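Local coordinates for protein alpha-amylase (Eisenia fetida, PDB 6M4K) that probably hydrolyses internal alpha-1,4-glucosidic linkages of starch and related polysaccharides, as a calcium- and chloride-dependent member of glycoside hydrolase family 13, at residues N347-I352 against D357-V362. Residues are numbered along the deposited sequence; the frame is centred on the assembly and turned at random.
Sequences NWPRNI and DTNDWV
Two first torsions bring the indole of Trp348 and the carboxylate of Asp357 together: CG of Trp348 stands between its own backbone N and carbonyl carbon (chi1 81°), while CG of Asp357 lies trans to the backbone N (chi1 173°), which turns the acid toward segment 347-352. OD2 of Asp357 accepts with its syn lone pair from NE1 of Trp348 at 2.7 Å, almost exactly in the ring plane. Tryptophan suits the place because a broad apolar ring, with CB of Arg350 against one face, toward its rim, still offers one N-H at its edge. Aspartate suits its own by having a second oxygen: OD1 of Asp357 takes two backbone donors from opposite faces of the carboxylate, Asn351 N at 2.8 Å and Asn359 N at 2.9 Å. The latter bond closes an Asx turn, and with the indole bond these fix the rotation of the group and would probably favour its ionised form. Both segments lie in the connection from strand 339-344, the eighth of the catalytic TIM barrel, to helix 389-401; here short strands 352-353 and 356-357 form an antiparallel hairpin, with Ile352 and Asp357 a non-hydrogen-bonded pair. Next to it, Thr358 N bonds to Asn351 O, and the threonine hydroxyl OG1 accepts from ND2 of Asn351 at 2.9 Å, nearly straight at 171°. An inverse gamma turn centred on Pro349 occupies Trp348 O and Arg350 N; the Asn359 amide, with its N-H donor ND2, reaches Pro349 O at 2.8 Å in the carbonyl plane. Compact, branched Val362 packs its CG1 against CB of Trp348 at 4.1 Å and close to CD of Pro349, while Arg306 makes a cation-pi contact with the indole and Phe320 meets it edge-to-face.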
ATOM      1  N   ASN A 347      -2.502 -12.466  10.250  1.00 15.13           N
ATOM      2  CA  ASN A 347      -1.892 -12.591  11.565  1.00 15.21           C
ATOM      3  C   ASN A 347      -0.723 -13.568  11.519  1.00 13.55           C
ATOM      4  O   ASN A 347      -0.699 -14.510  10.727  1.00 14.58           O
ATOM      5  CB  ASN A 347      -2.950 -13.085  12.553  1.00 17.07           C
ATOM      6  CG  ASN A 347      -2.627 -12.735  13.993  1.00 18.64           C
ATOM      7  OD1 ASN A 347      -1.650 -12.056  14.284  1.00 17.59           O
ATOM      8  ND2 ASN A 347      -3.477 -13.195  14.906  1.00 21.69           N
ATOM      9  N   TRP A 348       0.249 -13.336  12.383  1.00 13.90           N
ATOM     10  CA  TRP A 348       1.381 -14.240  12.513  1.00 15.13           C
ATOM     11  C   TRP A 348       1.924 -14.084  13.921  1.00 15.18           C
ATOM     12  O   TRP A 348       1.595 -13.112  14.611  1.00 14.79           O
ATOM     13  CB  TRP A 348       2.463 -13.952  11.455  1.00 15.85           C
ATOM     14  CG  TRP A 348       3.394 -12.808  11.781  1.00 13.90           C
ATOM     15  CD1 TRP A 348       4.642 -12.894  12.351  1.00 14.41           C
ATOM     16  CD2 TRP A 348       3.163 -11.409  11.541  1.00 14.15           C
ATOM     17  NE1 TRP A 348       5.192 -11.635  12.480  1.00 14.65           N
ATOM     18  CE2 TRP A 348       4.302 -10.711  11.995  1.00 14.63           C
ATOM     19  CE3 TRP A 348       2.101 -10.681  10.982  1.00 13.06           C
ATOM     20  CZ2 TRP A 348       4.409  -9.328  11.912  1.00 16.41           C
ATOM     21  CZ3 TRP A 348       2.217  -9.296  10.897  1.00 14.97           C
ATOM     22  CH2 TRP A 348       3.361  -8.641  11.366  1.00 16.24           C
ATOM     23  N   PRO A 349       2.735 -15.077  14.415  1.00 15.91           N
ATOM     24  CA  PRO A 349       3.186 -14.999  15.821  1.00 14.26           C
ATOM     25  C   PRO A 349       4.334 -14.017  16.008  1.00 16.22           C
ATOM     26  O   PRO A 349       5.484 -14.382  16.298  1.00 15.72           O
ATOM     27  CB  PRO A 349       3.591 -16.450  16.111  1.00 15.70           C
ATOM     28  CG  PRO A 349       4.097 -16.940  14.795  1.00 16.20           C
ATOM     29  CD  PRO A 349       3.164 -16.331  13.768  1.00 16.04           C
ATOM     30  N   ARG A 350       4.032 -12.726  15.829  1.00 15.87           N
ATOM     31  CA  ARG A 350       5.041 -11.692  16.018  1.00 14.28           C
ATOM     32  C   ARG A 350       5.677 -11.840  17.393  1.00 15.30           C
ATOM     33  O   ARG A 350       4.976 -11.978  18.397  1.00 16.06           O
ATOM     34  CB  ARG A 350       4.397 -10.305  15.883  1.00 15.78           C
ATOM     35  CG  ARG A 350       5.408  -9.155  15.863  1.00 16.76           C
ATOM     36  CD  ARG A 350       4.733  -7.787  15.835  1.00 16.83           C
ATOM     37  NE  ARG A 350       4.193  -7.480  17.153  1.00 17.43           N
ATOM     38  CZ  ARG A 350       3.752  -6.288  17.535  1.00 18.78           C
ATOM     39  NH1 ARG A 350       3.764  -5.268  16.685  1.00 20.34           N
ATOM     40  NH2 ARG A 350       3.306  -6.106  18.772  1.00 19.94           N
ATOM     41  N   ASN A 351       7.005 -11.799  17.429  1.00 15.13           N
ATOM     42  CA  ASN A 351       7.747 -12.181  18.635  1.00 15.82           C
ATOM     43  C   ASN A 351       9.008 -11.316  18.691  1.00 14.54           C
ATOM     44  O   ASN A 351      10.060 -11.698  18.178  1.00 14.95           O
ATOM     45  CB  ASN A 351       8.082 -13.667  18.588  1.00 15.79           C
ATOM     46  CG  ASN A 351       8.725 -14.155  19.858  1.00 16.20           C
ATOM     47  OD1 ASN A 351       8.114 -14.096  20.918  1.00 18.53           O
ATOM     48  ND2 ASN A 351       9.949 -14.635  19.762  1.00 16.11           N
ATOM     49  N   ILE A 352       8.874 -10.131  19.285  1.00 15.92           N
ATOM     50  CA  ILE A 352       9.938  -9.130  19.220  1.00 17.65           C
ATOM     51  C   ILE A 352      10.964  -9.395  20.314  1.00 17.75           C
ATOM     52  O   ILE A 352      10.637  -9.386  21.506  1.00 20.61           O
ATOM     53  CB  ILE A 352       9.376  -7.701  19.285  1.00 17.55           C
ATOM     54  CG1 ILE A 352       8.422  -7.475  18.108  1.00 18.97           C
ATOM     55  CG2 ILE A 352      10.517  -6.676  19.258  1.00 20.10           C
ATOM     56  CD1 ILE A 352       7.497  -6.275  18.282  1.00 17.98           C
ATOM     57  N   ASP A 357      11.588  -8.992  15.238  1.00 15.89           N
ATOM     58  CA  ASP A 357      10.614 -10.079  15.299  1.00 15.38           C
ATOM     59  C   ASP A 357      11.271 -11.357  14.790  1.00 15.75           C
ATOM     60  O   ASP A 357      11.612 -11.460  13.608  1.00 16.16           O
ATOM     61  CB  ASP A 357       9.412  -9.681  14.450  1.00 15.50           C
ATOM     62  CG  ASP A 357       8.390 -10.776  14.286  1.00 15.96           C
ATOM     63  OD1 ASP A 357       8.442 -11.794  15.023  1.00 15.67           O
ATOM     64  OD2 ASP A 357       7.515 -10.602  13.406  1.00 15.52           O
ATOM     65  N   THR A 358      11.460 -12.331  15.686  1.00 14.77           N
ATOM     66  CA  THR A 358      12.097 -13.586  15.299  1.00 14.78           C
ATOM     67  C   THR A 358      11.265 -14.357  14.288  1.00 14.76           C
ATOM     68  O   THR A 358      11.799 -15.226  13.591  1.00 15.25           O
ATOM     69  CB  THR A 358      12.356 -14.493  16.519  1.00 15.95           C
ATOM     70  OG1 THR A 358      11.118 -14.949  17.079  1.00 15.49           O
ATOM     71  CG2 THR A 358      13.153 -13.759  17.595  1.00 18.65           C
ATOM     72  N   ASN A 359       9.969 -14.074  14.222  1.00 13.91           N
ATOM     73  CA  ASN A 359       9.046 -14.818  13.383  1.00 13.89           C
ATOM     74  C   ASN A 359       8.553 -13.979  12.217  1.00 14.84           C
ATOM     75  O   ASN A 359       7.485 -14.256  11.661  1.00 14.93           O
ATOM     76  CB  ASN A 359       7.888 -15.354  14.220  1.00 14.38           C
ATOM     77  CG  ASN A 359       8.362 -16.217  15.371  1.00 14.30           C
ATOM     78  OD1 ASN A 359       9.474 -16.749  15.354  1.00 15.93           O
ATOM     79  ND2 ASN A 359       7.522 -16.338  16.382  1.00 13.48           N
ATOM     80  N   ASP A 360       9.338 -12.969  11.824  1.00 14.94           N
ATOM     81  CA  ASP A 360       8.923 -12.065  10.760  1.00 14.98           C
ATOM     82  C   ASP A 360       8.938 -12.716   9.393  1.00 17.45           C
ATOM     83  O   ASP A 360       8.533 -12.070   8.420  1.00 20.59           O
ATOM     84  CB  ASP A 360       9.747 -10.764  10.765  1.00 17.26           C
ATOM     85  CG  ASP A 360      11.239 -10.980  10.546  1.00 18.22           C
ATOM     86  OD1 ASP A 360      11.683 -12.118  10.292  1.00 19.40           O
ATOM     87  OD2 ASP A 360      11.992  -9.972  10.624  1.00 21.76           O
ATOM     88  N   TRP A 361       9.375 -13.968   9.296  1.00 14.05           N
ATOM     89  CA  TRP A 361       9.409 -14.712   8.048  1.00 14.76           C
ATOM     90  C   TRP A 361       8.104 -15.432   7.757  1.00 14.45           C
ATOM     91  O   TRP A 361       7.881 -15.837   6.612  1.00 14.27           O
ATOM     92  CB  TRP A 361      10.540 -15.750   8.109  1.00 15.71           C
ATOM     93  CG  TRP A 361      10.420 -16.707   9.284  1.00 14.07           C
ATOM     94  CD1 TRP A 361      10.968 -16.559  10.531  1.00 14.79           C
ATOM     95  CD2 TRP A 361       9.702 -17.949   9.306  1.00 15.19           C
ATOM     96  NE1 TRP A 361      10.632 -17.641  11.328  1.00 14.88           N
ATOM     97  CE2 TRP A 361       9.861 -18.506  10.596  1.00 14.39           C
ATOM     98  CE3 TRP A 361       8.944 -18.645   8.357  1.00 14.67           C
ATOM     99  CZ2 TRP A 361       9.278 -19.727  10.960  1.00 15.26           C
ATOM    100  CZ3 TRP A 361       8.369 -19.868   8.722  1.00 16.05           C
ATOM    101  CH2 TRP A 361       8.549 -20.392  10.012  1.00 16.68           C
ATOM    102  N   VAL A 362       7.240 -15.589   8.761  1.00 12.91           N
ATOM    103  CA  VAL A 362       6.114 -16.504   8.637  1.00 15.31           C
ATOM    104  C   VAL A 362       5.212 -16.064   7.494  1.00 13.66           C
ATOM    105  O   VAL A 362       4.856 -14.883   7.377  1.00 13.64           O
ATOM    106  CB  VAL A 362       5.370 -16.607   9.976  1.00 13.84           C
ATOM    107  CG1 VAL A 362       4.065 -17.364   9.806  1.00 15.56           C
ATOM    108  CG2 VAL A 362       6.261 -17.301  11.027  1.00 15.30           C
TER